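Local coordinates for protein fibrillarin-like rRNA/tRNA 2'-O-methyltransferase (Methanocaldococcus jannaschii, PDB 1FBN) that probably methylates ribose 2'-hydroxyls of ribosomal and transfer RNA with S-adenosyl-L-methionine, at sites chosen by a guide RNA within box C/D ribonucleoprotein particles, at residues K7-F10 and E11-E15; I42-D46 and E47-I51; A61-I64 and K65-V69; G82-G86 and T87-H91; E105-P108 and R109-R112. All blocks are in the same frame, centred on the assembly; numbering follows the deposited sequence.

Contact 1: residues K7-F10 and E11-E15; sequences KEIF and ENIYE
Glu8 reaches along the hairpin toward its bend. Its CB rests 3.6 Å from CE2 of the Tyr14 ring, CG passes the carbonyl oxygen of Ile13, and OE2 accepts the backbone N-H of Asn12 (2.9 Å from Asn12 N) in a nearly straight bond on the anti side of the carboxylate. The chain gets there extended, with CG anti to the backbone N (chi1 177°). Strands 5-9 and 13-17 form this antiparallel beta hairpin at one border of the five-stranded sheet, and Glu8 OE2 ties its turn to the strand. Two hydrogen-bonded pairs flank the Glu8-Tyr14 pair: Ile9 N gives to Ile13 O at 2.8 Å, and Glu15 N to Lys7 O at 2.7 Å. On the face of Lys7, Ile9, Ile13 and Glu15, Lys7 and Glu15 run alongside, and NZ of Lys7 forms a salt bridge with OE1 of Glu15 (2.9 Å) from above the carboxylate plane. With Glu15 cut back to an alanine, the Lys7 ammonium would probably lose this mate and swing freely. Ile9 CG1 packs on Ile13 CG2 (3.8 Å), while Ile13 CD1 touches Phe10 CD2 at 3.9 Å; helix 58-64 covers Phe10 and Ile13 through Ile63.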
loop_
_atom_site.group_PDB
_atom_site.type_symbol
_atom_site.label_atom_id
_atom_site.label_comp_id
_atom_site.label_asym_id
_atom_site.label_seq_id
_atom_site.Cartn_x
_atom_site.Cartn_y
_atom_site.Cartn_z
ATOM N N LYS A 7 4.383 -7.754 -19.063
ATOM C CA LYS A 7 3.406 -6.799 -19.564
ATOM C C LYS A 7 2.860 -5.899 -18.473
ATOM O O LYS A 7 2.721 -6.305 -17.315
ATOM C CB LYS A 7 2.254 -7.495 -20.303
ATOM C CG LYS A 7 1.205 -8.180 -19.436
ATOM C CD LYS A 7 -0.120 -8.249 -20.200
ATOM C CE LYS A 7 -1.244 -8.901 -19.404
ATOM N NZ LYS A 7 -1.184 -10.386 -19.459
ATOM N N GLU A 8 2.554 -4.668 -18.857
ATOM C CA GLU A 8 2.018 -3.699 -17.923
ATOM C C GLU A 8 0.575 -4.006 -17.555
ATOM O O GLU A 8 -0.243 -4.328 -18.424
ATOM C CB GLU A 8 2.101 -2.295 -18.517
ATOM C CG GLU A 8 1.500 -1.215 -17.631
ATOM C CD GLU A 8 1.674 0.182 -18.193
ATOM O OE1 GLU A 8 2.057 0.321 -19.376
ATOM O OE2 GLU A 8 1.426 1.150 -17.444
ATOM N N ILE A 9 0.297 -3.967 -16.254
ATOM C CA ILE A 9 -1.048 -4.173 -15.727
ATOM C C ILE A 9 -1.356 -2.905 -14.942
ATOM O O ILE A 9 -0.434 -2.201 -14.531
ATOM C CB ILE A 9 -1.156 -5.424 -14.821
ATOM C CG1 ILE A 9 -0.070 -5.417 -13.746
ATOM C CG2 ILE A 9 -1.099 -6.691 -15.670
ATOM C CD1 ILE A 9 -0.175 -6.574 -12.772
ATOM N N PHE A 10 -2.638 -2.591 -14.767
ATOM C CA PHE A 10 -3.049 -1.375 -14.055
ATOM C C PHE A 10 -2.307 -0.197 -14.687
ATOM O O PHE A 10 -2.430 0.033 -15.886
ATOM C CB PHE A 10 -2.737 -1.496 -12.555
ATOM C CG PHE A 10 -3.457 -2.635 -11.876
ATOM C CD1 PHE A 10 -4.850 -2.675 -11.843
ATOM C CD2 PHE A 10 -2.745 -3.664 -11.264
ATOM C CE1 PHE A 10 -5.523 -3.723 -11.206
ATOM C CE2 PHE A 10 -3.410 -4.716 -10.624
ATOM C CZ PHE A 10 -4.802 -4.743 -10.596
ATOM N N GLU A 11 -1.542 0.545 -13.893
ATOM C CA GLU A 11 -0.753 1.651 -14.425
ATOM C C GLU A 11 0.626 1.645 -13.775
ATOM O O GLU A 11 0.758 1.840 -12.567
ATOM C CB GLU A 11 -1.436 3.008 -14.218
ATOM C CG GLU A 11 -0.650 4.159 -14.862
ATOM C CD GLU A 11 -1.348 5.506 -14.776
ATOM O OE1 GLU A 11 -2.464 5.639 -15.322
ATOM O OE2 GLU A 11 -0.769 6.439 -14.181
ATOM N N ASN A 12 1.645 1.383 -14.587
ATOM C CA ASN A 12 3.031 1.339 -14.132
ATOM C C ASN A 12 3.340 0.189 -13.160
ATOM O O ASN A 12 4.177 0.319 -12.267
ATOM C CB ASN A 12 3.459 2.696 -13.552
ATOM C CG ASN A 12 4.962 2.949 -13.680
ATOM O OD1 ASN A 12 5.507 3.857 -13.041
ATOM N ND2 ASN A 12 5.633 2.156 -14.512
ATOM N N ILE A 13 2.617 -0.917 -13.318
ATOM C CA ILE A 13 2.830 -2.135 -12.535
ATOM C C ILE A 13 3.034 -3.197 -13.618
ATOM O O ILE A 13 2.439 -3.106 -14.692
ATOM C CB ILE A 13 1.618 -2.497 -11.638
ATOM C CG1 ILE A 13 1.381 -1.396 -10.604
ATOM C CG2 ILE A 13 1.883 -3.811 -10.901
ATOM C CD1 ILE A 13 0.245 -1.680 -9.672
ATOM N N TYR A 14 3.871 -4.194 -13.356
ATOM C CA TYR A 14 4.149 -5.190 -14.384
ATOM C C TYR A 14 3.950 -6.641 -13.997
ATOM O O TYR A 14 4.340 -7.071 -12.911
ATOM C CB TYR A 14 5.571 -4.973 -14.937
ATOM C CG TYR A 14 5.767 -3.561 -15.435
ATOM C CD1 TYR A 14 6.150 -2.545 -14.561
ATOM C CD2 TYR A 14 5.425 -3.209 -16.741
ATOM C CE1 TYR A 14 6.171 -1.216 -14.963
ATOM C CE2 TYR A 14 5.444 -1.879 -17.153
ATOM C CZ TYR A 14 5.811 -0.888 -16.256
ATOM O OH TYR A 14 5.783 0.431 -16.637
ATOM N N GLU A 15 3.299 -7.381 -14.890
ATOM C CA GLU A 15 3.069 -8.804 -14.692
ATOM C C GLU A 15 4.259 -9.527 -15.303
ATOM O O GLU A 15 4.618 -9.270 -16.453
ATOM C CB GLU A 15 1.802 -9.248 -15.407
ATOM C CG GLU A 15 1.506 -10.714 -15.243
ATOM C CD GLU A 15 0.285 -11.125 -16.020
ATOM O OE1 GLU A 15 0.424 -11.378 -17.233
ATOM O OE2 GLU A 15 -0.812 -11.178 -15.426
#

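Contact 2: residues I42-D46 and E47-I51; sequences IKIGD and EEYRI
Ile42, Ile44 and Tyr49 share one face of a tight beta hairpin, strands 41-44 and 47-51 joined by a type II' turn from Ile44 to Glu47. The Tyr49 ring leans along the facing strand and settles against two bumps on it: the carbonyl oxygen of Ile42 lies at its edge, in the ring plane, 3.6 Å from CD1, and farther out CE1 rests on the bulge of Ile44 CG1 at 4.1 Å. Beside the ring's root, CB of Ile42 approaches CB of Tyr49. At the far end the CD1 methyl tips of Ile42 and Ile51 meet at 4.1 Å. Gly45 makes the bend with positive phi (70°). Across the backbone, Tyr49 N and Ile42 O form an almost straight bond of 3.0 Å, and Ile44 N reaches Glu47 O at 2.9 Å.

On the other face Lys43 and Glu48 cross at a slant. CG of Lys43 lies 3.9 Å from CG of Glu48, and the lysine, extended until its last torsion bends it (chi4 62°), brings NZ to the anti lone pair of Glu48 OE2 in a salt bridge of 3.2 Å. Glu48 OE1 accepts from Gly33 N. A glutamine replacing Glu48 would probably cost Lys43 its countercharge. Held at one oxygen by Lys43 and at the other by Gly33, the buried carboxylate is likely to stay ionised and fixed in rotation.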
loop_
_atom_site.group_PDB
_atom_site.type_symbol
_atom_site.label_atom_id
_atom_site.label_comp_id
_atom_site.label_asym_id
_atom_site.label_seq_id
_atom_site.Cartn_x
_atom_site.Cartn_y
_atom_site.Cartn_z
ATOM N N ILE A 42 15.087 -7.993 -12.754
ATOM C CA ILE A 42 15.148 -8.348 -14.170
ATOM C C ILE A 42 15.622 -7.079 -14.880
ATOM O O ILE A 42 14.847 -6.142 -15.082
ATOM C CB ILE A 42 13.765 -8.752 -14.737
ATOM C CG1 ILE A 42 13.240 -10.000 -14.026
ATOM C CG2 ILE A 42 13.866 -9.002 -16.238
ATOM C CD1 ILE A 42 11.862 -10.441 -14.492
ATOM N N LYS A 43 16.912 -7.029 -15.200
ATOM C CA LYS A 43 17.486 -5.864 -15.861
ATOM C C LYS A 43 17.436 -5.984 -17.378
ATOM O O LYS A 43 18.085 -6.850 -17.961
ATOM C CB LYS A 43 18.927 -5.647 -15.387
ATOM C CG LYS A 43 19.558 -4.345 -15.864
ATOM C CD LYS A 43 20.891 -4.098 -15.164
ATOM C CE LYS A 43 21.586 -2.843 -15.687
ATOM N NZ LYS A 43 20.798 -1.594 -15.464
ATOM N N ILE A 44 16.635 -5.126 -18.004
ATOM C CA ILE A 44 16.487 -5.108 -19.455
ATOM C C ILE A 44 17.082 -3.796 -19.954
ATOM O O ILE A 44 16.426 -2.759 -19.929
ATOM C CB ILE A 44 15.001 -5.164 -19.879
ATOM C CG1 ILE A 44 14.284 -6.319 -19.178
ATOM C CG2 ILE A 44 14.894 -5.327 -21.388
ATOM C CD1 ILE A 44 14.761 -7.696 -19.589
ATOM N N GLY A 45 18.325 -3.847 -20.420
ATOM C CA GLY A 45 18.973 -2.640 -20.890
ATOM C C GLY A 45 19.247 -1.774 -19.681
ATOM O O GLY A 45 19.990 -2.179 -18.787
ATOM N N ASP A 46 18.621 -0.604 -19.626
ATOM C CA ASP A 46 18.815 0.292 -18.492
ATOM C C ASP A 46 17.704 0.212 -17.448
ATOM O O ASP A 46 17.902 0.600 -16.298
ATOM C CB ASP A 46 19.035 1.733 -18.963
ATOM C CG ASP A 46 20.462 1.974 -19.451
ATOM O OD1 ASP A 46 21.414 1.483 -18.799
ATOM O OD2 ASP A 46 20.632 2.652 -20.488
ATOM N N GLU A 47 16.553 -0.326 -17.839
ATOM C CA GLU A 47 15.413 -0.480 -16.936
ATOM C C GLU A 47 15.616 -1.666 -15.996
ATOM O O GLU A 47 16.142 -2.704 -16.396
ATOM C CB GLU A 47 14.129 -0.709 -17.741
ATOM C CG GLU A 47 13.777 0.407 -18.712
ATOM C CD GLU A 47 12.975 1.529 -18.073
ATOM O OE1 GLU A 47 13.403 2.066 -17.024
ATOM O OE2 GLU A 47 11.910 1.879 -18.634
ATOM N N GLU A 48 15.200 -1.506 -14.746
ATOM C CA GLU A 48 15.314 -2.572 -13.761
ATOM C C GLU A 48 13.954 -2.859 -13.140
ATOM O O GLU A 48 13.354 -1.987 -12.515
ATOM C CB GLU A 48 16.328 -2.207 -12.674
ATOM C CG GLU A 48 17.780 -2.279 -13.138
ATOM C CD GLU A 48 18.797 -2.028 -12.029
ATOM O OE1 GLU A 48 18.419 -2.023 -10.837
ATOM O OE2 GLU A 48 19.991 -1.843 -12.355
ATOM N N TYR A 49 13.441 -4.062 -13.366
ATOM C CA TYR A 49 12.154 -4.453 -12.811
ATOM C C TYR A 49 12.381 -5.195 -11.501
ATOM O O TYR A 49 13.051 -6.226 -11.470
ATOM C CB TYR A 49 11.379 -5.327 -13.800
ATOM C CG TYR A 49 10.993 -4.600 -15.067
ATOM C CD1 TYR A 49 11.846 -4.582 -16.171
ATOM C CD2 TYR A 49 9.777 -3.927 -15.162
ATOM C CE1 TYR A 49 11.497 -3.910 -17.341
ATOM C CE2 TYR A 49 9.417 -3.253 -16.328
ATOM C CZ TYR A 49 10.281 -3.249 -17.414
ATOM O OH TYR A 49 9.926 -2.594 -18.572
ATOM N N ARG A 50 11.859 -4.634 -10.416
ATOM C CA ARG A 50 12.011 -5.227 -9.093
ATOM C C ARG A 50 10.869 -6.178 -8.778
ATOM O O ARG A 50 9.712 -5.760 -8.706
ATOM C CB ARG A 50 12.067 -4.142 -8.015
ATOM C CG ARG A 50 13.214 -3.167 -8.150
ATOM C CD ARG A 50 13.472 -2.479 -6.823
ATOM N NE ARG A 50 12.339 -1.665 -6.419
ATOM C CZ ARG A 50 11.794 -1.659 -5.205
ATOM N NH1 ARG A 50 12.265 -2.429 -4.232
ATOM N NH2 ARG A 50 10.762 -0.866 -4.969
ATOM N N ILE A 51 11.196 -7.453 -8.588
ATOM C CA ILE A 51 10.193 -8.461 -8.262
ATOM C C ILE A 51 9.568 -8.095 -6.918
ATOM O O ILE A 51 10.255 -7.999 -5.903
ATOM C CB ILE A 51 10.814 -9.879 -8.213
ATOM C CG1 ILE A 51 11.350 -10.268 -9.598
ATOM C CG2 ILE A 51 9.799 -10.900 -7.718
ATOM C CD1 ILE A 51 10.325 -10.217 -10.721
#

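Contact 3: residues A61-I64 and K65-V69; sequences AAII and KGLKV
A Schellman motif ends helix 58-64, with Gly66 as its C-prime residue. Leu67 N reaches back to Ala62 O at 2.9 Å, and inside that bond Gly66 N gives to Ile63 O at 3.1 Å, its donor well above the carbonyl plane (64° out of it). The last regular helical bond runs from Lys65 N to Ala61 O, 2.9 Å. Gly66 turns the chain with phi 108°, where a side chain would jam against the preceding carbonyl oxygen. A water donates to both Ile63 O and Leu67 O, 2.7 Å from each, and so bridges the helix end to the chain leaving it. Leu67 then folds back under the last turn: its CB sits 3.3 Å from Ala62 O, and with CG anti to the backbone N (chi1 -178°) its CD2 branch crosses CG1 of Ile63 at 4.0 Å. The first carbons of Lys65 lie against Ala61 O, CG at 3.2 Å, before the chain curls away so that NZ can give to Asp212 O. Leu67 packs on strands 172-179, 205-212 and 220-227, and Asp209 of strand 205-212 accepts the backbone N-H groups of Lys68 and Val69, fixing the helix exit over the seven-stranded sheet.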
loop_
_atom_site.group_PDB
_atom_site.type_symbol
_atom_site.label_atom_id
_atom_site.label_comp_id
_atom_site.label_asym_id
_atom_site.label_seq_id
_atom_site.Cartn_x
_atom_site.Cartn_y
_atom_site.Cartn_z
ATOM N N ALA A 61 0.601 -8.940 -2.271
ATOM C CA ALA A 61 -0.227 -10.100 -1.953
ATOM C C ALA A 61 -1.655 -9.899 -2.459
ATOM O O ALA A 61 -2.257 -10.820 -3.014
ATOM C CB ALA A 61 -0.230 -10.347 -0.449
ATOM N N ALA A 62 -2.179 -8.687 -2.270
ATOM C CA ALA A 62 -3.528 -8.342 -2.701
ATOM C C ALA A 62 -3.644 -8.434 -4.217
ATOM O O ALA A 62 -4.626 -8.966 -4.735
ATOM C CB ALA A 62 -3.905 -6.946 -2.218
ATOM N N ILE A 63 -2.638 -7.921 -4.922
ATOM C CA ILE A 63 -2.632 -7.968 -6.382
ATOM C C ILE A 63 -2.537 -9.420 -6.859
ATOM O O ILE A 63 -3.306 -9.841 -7.723
ATOM C CB ILE A 63 -1.474 -7.127 -6.978
ATOM C CG1 ILE A 63 -1.687 -5.644 -6.661
ATOM C CG2 ILE A 63 -1.399 -7.316 -8.490
ATOM C CD1 ILE A 63 -0.529 -4.753 -7.063
ATOM N N ILE A 64 -1.627 -10.193 -6.264
ATOM C CA ILE A 64 -1.445 -11.602 -6.627
ATOM C C ILE A 64 -2.742 -12.381 -6.392
ATOM O O ILE A 64 -3.115 -13.234 -7.204
ATOM C CB ILE A 64 -0.276 -12.264 -5.822
ATOM C CG1 ILE A 64 1.078 -11.700 -6.269
ATOM C CG2 ILE A 64 -0.282 -13.780 -5.992
ATOM C CD1 ILE A 64 1.501 -12.101 -7.673
ATOM N N LYS A 65 -3.446 -12.045 -5.311
ATOM C CA LYS A 65 -4.698 -12.707 -4.958
ATOM C C LYS A 65 -5.955 -12.185 -5.658
ATOM O O LYS A 65 -7.073 -12.526 -5.255
ATOM C CB LYS A 65 -4.901 -12.703 -3.439
ATOM C CG LYS A 65 -3.920 -13.585 -2.665
ATOM C CD LYS A 65 -3.975 -15.048 -3.110
ATOM C CE LYS A 65 -5.387 -15.637 -3.014
ATOM N NZ LYS A 65 -5.998 -15.530 -1.657
ATOM N N GLY A 66 -5.783 -11.318 -6.656
ATOM C CA GLY A 66 -6.935 -10.830 -7.401
ATOM C C GLY A 66 -7.470 -9.413 -7.276
ATOM O O GLY A 66 -8.604 -9.163 -7.685
ATOM N N LEU A 67 -6.691 -8.485 -6.729
ATOM C CA LEU A 67 -7.140 -7.098 -6.607
ATOM C C LEU A 67 -7.473 -6.581 -8.007
ATOM O O LEU A 67 -6.675 -6.743 -8.935
ATOM C CB LEU A 67 -6.030 -6.233 -6.001
ATOM C CG LEU A 67 -6.350 -4.757 -5.766
ATOM C CD1 LEU A 67 -7.360 -4.629 -4.644
ATOM C CD2 LEU A 67 -5.094 -3.989 -5.418
ATOM N N LYS A 68 -8.660 -5.991 -8.164
ATOM C CA LYS A 68 -9.095 -5.454 -9.461
ATOM C C LYS A 68 -9.073 -3.926 -9.514
ATOM O O LYS A 68 -8.953 -3.337 -10.593
ATOM C CB LYS A 68 -10.500 -5.959 -9.818
ATOM C CG LYS A 68 -10.630 -7.474 -9.881
ATOM C CD LYS A 68 -9.690 -8.079 -10.905
ATOM C CE LYS A 68 -9.725 -9.589 -10.828
ATOM N NZ LYS A 68 -8.688 -10.204 -11.689
ATOM N N VAL A 69 -9.212 -3.289 -8.356
ATOM C CA VAL A 69 -9.203 -1.833 -8.271
ATOM C C VAL A 69 -7.888 -1.357 -7.651
ATOM O O VAL A 69 -7.664 -1.524 -6.451
ATOM C CB VAL A 69 -10.383 -1.300 -7.408
ATOM C CG1 VAL A 69 -10.434 0.223 -7.460
ATOM C CG2 VAL A 69 -11.699 -1.897 -7.880
HETATM O O HOH W 1 -4.713 -8.431 -9.554
#

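Contact 4: residues G82-G86 and T87-H91; sequences GASAG and TTPSH
Gly86, at the N-cap with positive phi (114°), turns the chain from the loop after strand 77-81 into helix 87-95, and its carbonyl oxygen takes the first helical bond from Ser90 N at 2.9 Å. At that backbone conformation a side chain would press on the carbonyl oxygen of Ala85. Ser84 braces the approach: its OG, swung opposite the backbone N (chi1 179°), accepts the N-H of Gly86 at 3.0 Å in an ST turn. The same oxygen lies 3.2 Å from CD of Pro89 and close to its CG, so the proline ring covers the hydroxyl from the helix side. Pro89, having no N-H, suits the first turn, and its CD also touches Gly86 O at 3.6 Å. Ser90 folds its hydroxyl back along the helix, OG giving to Thr87 O at 2.7 Å, with CB 3.2 Å from Gly86 O. His91 ND1 adds a weak bond to Thr87 O. The N-H of Thr87, buried here, has no partner in the model.

A glycine-rich loop between the first strand and helix is a hallmark of Rossmann-fold methyltransferases, and Thr87 and Thr88 are predicted to bind S-adenosyl-L-methionine. Around the helix start, Thr88 OG1 is hydrogen-bonded to Ser57 OG, Thr88 and Pro89 lie against Tyr80 of strand 77-81, and His91 stacks on Trp52 beyond strand 47-51.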
loop_
_atom_site.group_PDB
_atom_site.type_symbol
_atom_site.label_atom_id
_atom_site.label_comp_id
_atom_site.label_asym_id
_atom_site.label_seq_id
_atom_site.Cartn_x
_atom_site.Cartn_y
_atom_site.Cartn_z
ATOM N N GLY A 82 1.416 3.425 8.558
ATOM C CA GLY A 82 1.791 2.104 9.030
ATOM C C GLY A 82 3.281 1.835 9.058
ATOM O O GLY A 82 4.024 2.325 8.204
ATOM N N ALA A 83 3.706 1.040 10.039
ATOM C CA ALA A 83 5.111 0.673 10.214
ATOM C C ALA A 83 5.663 -0.046 8.989
ATOM O O ALA A 83 5.018 -0.931 8.425
ATOM C CB ALA A 83 5.277 -0.210 11.450
ATOM N N SER A 84 6.865 0.338 8.585
ATOM C CA SER A 84 7.495 -0.275 7.427
ATOM C C SER A 84 8.999 -0.076 7.432
ATOM O O SER A 84 9.503 0.939 7.917
ATOM C CB SER A 84 6.913 0.301 6.131
ATOM O OG SER A 84 7.540 -0.265 4.987
ATOM N N ALA A 85 9.700 -1.076 6.902
ATOM C CA ALA A 85 11.151 -1.041 6.783
ATOM C C ALA A 85 11.507 -0.548 5.372
ATOM O O ALA A 85 12.682 -0.522 4.993
ATOM C CB ALA A 85 11.739 -2.428 7.037
ATOM N N GLY A 86 10.482 -0.191 4.597
ATOM C CA GLY A 86 10.694 0.318 3.253
ATOM C C GLY A 86 10.193 -0.525 2.094
ATOM O O GLY A 86 10.128 -0.030 0.971
ATOM N N THR A 87 9.805 -1.771 2.363
ATOM C CA THR A 87 9.332 -2.695 1.321
ATOM C C THR A 87 8.214 -2.155 0.433
ATOM O O THR A 87 8.453 -1.831 -0.726
ATOM C CB THR A 87 8.899 -4.057 1.917
ATOM O OG1 THR A 87 9.989 -4.628 2.649
ATOM C CG2 THR A 87 8.495 -5.022 0.815
ATOM N N THR A 88 6.998 -2.059 0.966
ATOM C CA THR A 88 5.879 -1.558 0.173
ATOM C C THR A 88 6.095 -0.113 -0.291
ATOM O O THR A 88 5.848 0.203 -1.455
ATOM C CB THR A 88 4.530 -1.724 0.906
ATOM O OG1 THR A 88 4.332 -3.110 1.212
ATOM C CG2 THR A 88 3.373 -1.246 0.033
ATOM N N PRO A 89 6.576 0.781 0.604
ATOM C CA PRO A 89 6.803 2.171 0.191
ATOM C C PRO A 89 7.735 2.305 -1.015
ATOM O O PRO A 89 7.536 3.171 -1.855
ATOM C CB PRO A 89 7.411 2.794 1.443
ATOM C CG PRO A 89 6.680 2.090 2.532
ATOM C CD PRO A 89 6.743 0.649 2.065
ATOM N N SER A 90 8.740 1.439 -1.124
ATOM C CA SER A 90 9.657 1.525 -2.259
ATOM C C SER A 90 8.957 1.217 -3.586
ATOM O O SER A 90 9.190 1.894 -4.590
ATOM C CB SER A 90 10.873 0.616 -2.059
ATOM O OG SER A 90 10.514 -0.751 -2.024
ATOM N N HIS A 91 8.079 0.216 -3.578
ATOM C CA HIS A 91 7.344 -0.167 -4.781
ATOM C C HIS A 91 6.277 0.852 -5.146
ATOM O O HIS A 91 6.031 1.102 -6.326
ATOM C CB HIS A 91 6.728 -1.560 -4.626
ATOM C CG HIS A 91 7.713 -2.676 -4.787
ATOM N ND1 HIS A 91 8.247 -3.363 -3.717
ATOM C CD2 HIS A 91 8.258 -3.229 -5.895
ATOM C CE1 HIS A 91 9.075 -4.292 -4.162
ATOM N NE2 HIS A 91 9.099 -4.232 -5.480
#

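Contact 5: residues E105-P108 and R109-R112; sequences EYAP and RIMR
Glu105 and the selenomethionine Met111 make the close-packed side of this contact. The CE methyl of Met111 sits 3.5 Å from CB of Glu105 and covers the root of that side chain. Farther out the glutamate meets Ile110 at about a right angle, with OE1 3.6 Å from the CG2 branch. The bend of Glu105 at chi2 (-58°) turns its carboxylate across that methyl. Ala107 CB touches the other branch of Ile110, CG1, at 4.1 Å. Strand 100-105 passes here into helix 108-117, a beta-alpha step of the Rossmann-like methyltransferase fold, where an acidic residue ending the second strand commonly binds the cofactor ribose; Glu105 and Tyr106 are predicted to bind S-adenosyl-L-methionine. Ala107 is the N-cap, and its carbonyl oxygen accepts twice: from Met111 N at 3.0 Å, and from Ile110 N at 2.9 Å well above the carbonyl plane. The exposed side, around Pro108 and the two arginines, is looser. Pro108 O takes Arg112 N at 2.8 Å, with the arginine's CB alongside. Arg109 runs out extended from CG to NE, Arg112 bends at chi3 (-57°), and Arg112 NH1 lies 3.7 Å above the plane of the Arg109 guanidinium, displaced toward its rim, bringing two like charges close.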
loop_
_atom_site.group_PDB
_atom_site.type_symbol
_atom_site.label_atom_id
_atom_site.label_comp_id
_atom_site.label_asym_id
_atom_site.label_seq_id
_atom_site.Cartn_x
_atom_site.Cartn_y
_atom_site.Cartn_z
ATOM N N GLU A 105 5.326 7.861 10.212
ATOM C CA GLU A 105 5.878 6.892 11.163
ATOM C C GLU A 105 6.014 7.536 12.541
ATOM O O GLU A 105 6.466 8.677 12.656
ATOM C CB GLU A 105 7.247 6.368 10.703
ATOM C CG GLU A 105 7.261 5.647 9.357
ATOM C CD GLU A 105 6.337 4.438 9.298
ATOM O OE1 GLU A 105 5.932 3.915 10.357
ATOM O OE2 GLU A 105 6.007 4.007 8.174
ATOM N N TYR A 106 5.626 6.801 13.581
ATOM C CA TYR A 106 5.696 7.307 14.950
ATOM C C TYR A 106 7.066 7.151 15.614
ATOM O O TYR A 106 7.574 8.087 16.233
ATOM C CB TYR A 106 4.621 6.643 15.816
ATOM C CG TYR A 106 4.618 7.129 17.244
ATOM C CD1 TYR A 106 3.995 8.328 17.588
ATOM C CD2 TYR A 106 5.281 6.417 18.249
ATOM C CE1 TYR A 106 4.034 8.811 18.893
ATOM C CE2 TYR A 106 5.328 6.893 19.559
ATOM C CZ TYR A 106 4.703 8.093 19.873
ATOM O OH TYR A 106 4.754 8.584 21.158
ATOM N N ALA A 107 7.657 5.969 15.482
ATOM C CA ALA A 107 8.954 5.681 16.089
ATOM C C ALA A 107 10.162 6.101 15.255
ATOM O O ALA A 107 10.292 5.705 14.098
ATOM C CB ALA A 107 9.051 4.196 16.425
ATOM N N PRO A 108 11.070 6.904 15.847
ATOM C CA PRO A 108 12.282 7.382 15.176
ATOM C C PRO A 108 13.119 6.231 14.623
ATOM O O PRO A 108 13.753 6.367 13.580
ATOM C CB PRO A 108 13.019 8.112 16.294
ATOM C CG PRO A 108 11.899 8.696 17.078
ATOM C CD PRO A 108 10.930 7.542 17.169
ATOM N N ARG A 109 13.106 5.095 15.319
ATOM C CA ARG A 109 13.861 3.921 14.881
ATOM C C ARG A 109 13.263 3.274 13.639
ATOM O O ARG A 109 13.985 2.659 12.856
ATOM C CB ARG A 109 14.007 2.909 16.016
ATOM C CG ARG A 109 14.990 3.368 17.071
ATOM C CD ARG A 109 15.033 2.436 18.264
ATOM N NE ARG A 109 16.240 2.672 19.048
ATOM C CZ ARG A 109 17.422 2.123 18.780
ATOM N NH1 ARG A 109 17.558 1.291 17.752
ATOM N NH2 ARG A 109 18.477 2.432 19.520
ATOM N N ILE A 110 11.947 3.404 13.463
ATOM C CA ILE A 110 11.292 2.868 12.271
ATOM C C ILE A 110 11.566 3.826 11.111
ATOM O O ILE A 110 11.838 3.393 9.990
ATOM C CB ILE A 110 9.767 2.693 12.456
ATOM C CG1 ILE A 110 9.487 1.499 13.367
ATOM C CG2 ILE A 110 9.092 2.459 11.104
ATOM C CD1 ILE A 110 8.025 1.236 13.572
HETATM N N MSE A 111 11.518 5.127 11.394
HETATM C CA MSE A 111 11.782 6.140 10.376
HETATM C C MSE A 111 13.241 6.047 9.926
HETATM O O MSE A 111 13.563 6.305 8.766
HETATM C CB MSE A 111 11.489 7.548 10.915
HETATM C CG MSE A 111 11.498 8.637 9.842
HETATM SE SE MSE A 111 10.222 8.347 8.598
HETATM C CE MSE A 111 8.899 9.165 9.379
ATOM N N ARG A 112 14.116 5.660 10.848
ATOM C CA ARG A 112 15.537 5.519 10.552
ATOM C C ARG A 112 15.731 4.410 9.515
ATOM O O ARG A 112 16.468 4.578 8.542
ATOM C CB ARG A 112 16.299 5.183 11.834
ATOM C CG ARG A 112 17.794 5.388 11.754
ATOM C CD ARG A 112 18.452 5.016 13.075
ATOM N NE ARG A 112 17.906 5.780 14.195
ATOM C CZ ARG A 112 18.010 5.426 15.475
ATOM N NH1 ARG A 112 18.644 4.311 15.817
ATOM N NH2 ARG A 112 17.471 6.190 16.416
#

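How the contacts relate
Contacts 1 and 2 are hairpins of the same five-stranded sheet, their centres about 14 Å apart, and join where Tyr14 packs edge-to-face on Tyr49. From contact 1, Phe10 and Ile13 reach Ile63 in contact 3, linking that sheet to the helix against the seven-stranded one. Contact 2 meets contact 4 through Arg50 NH2, 3.0 Å from Ser90 OG in a probable hydrogen bond. Contacts 4 and 5 carry predicted S-adenosyl-L-methionine residues, with centres about 12 Å apart and Ile110 CG2 3.6 Å from Ser84 O. Contact 3 holds none of these residues, the Ala61 side chain lying about 9 Å from that of Thr88. Contacts 1 and 5 lie farthest apart, about 31 Å between centres.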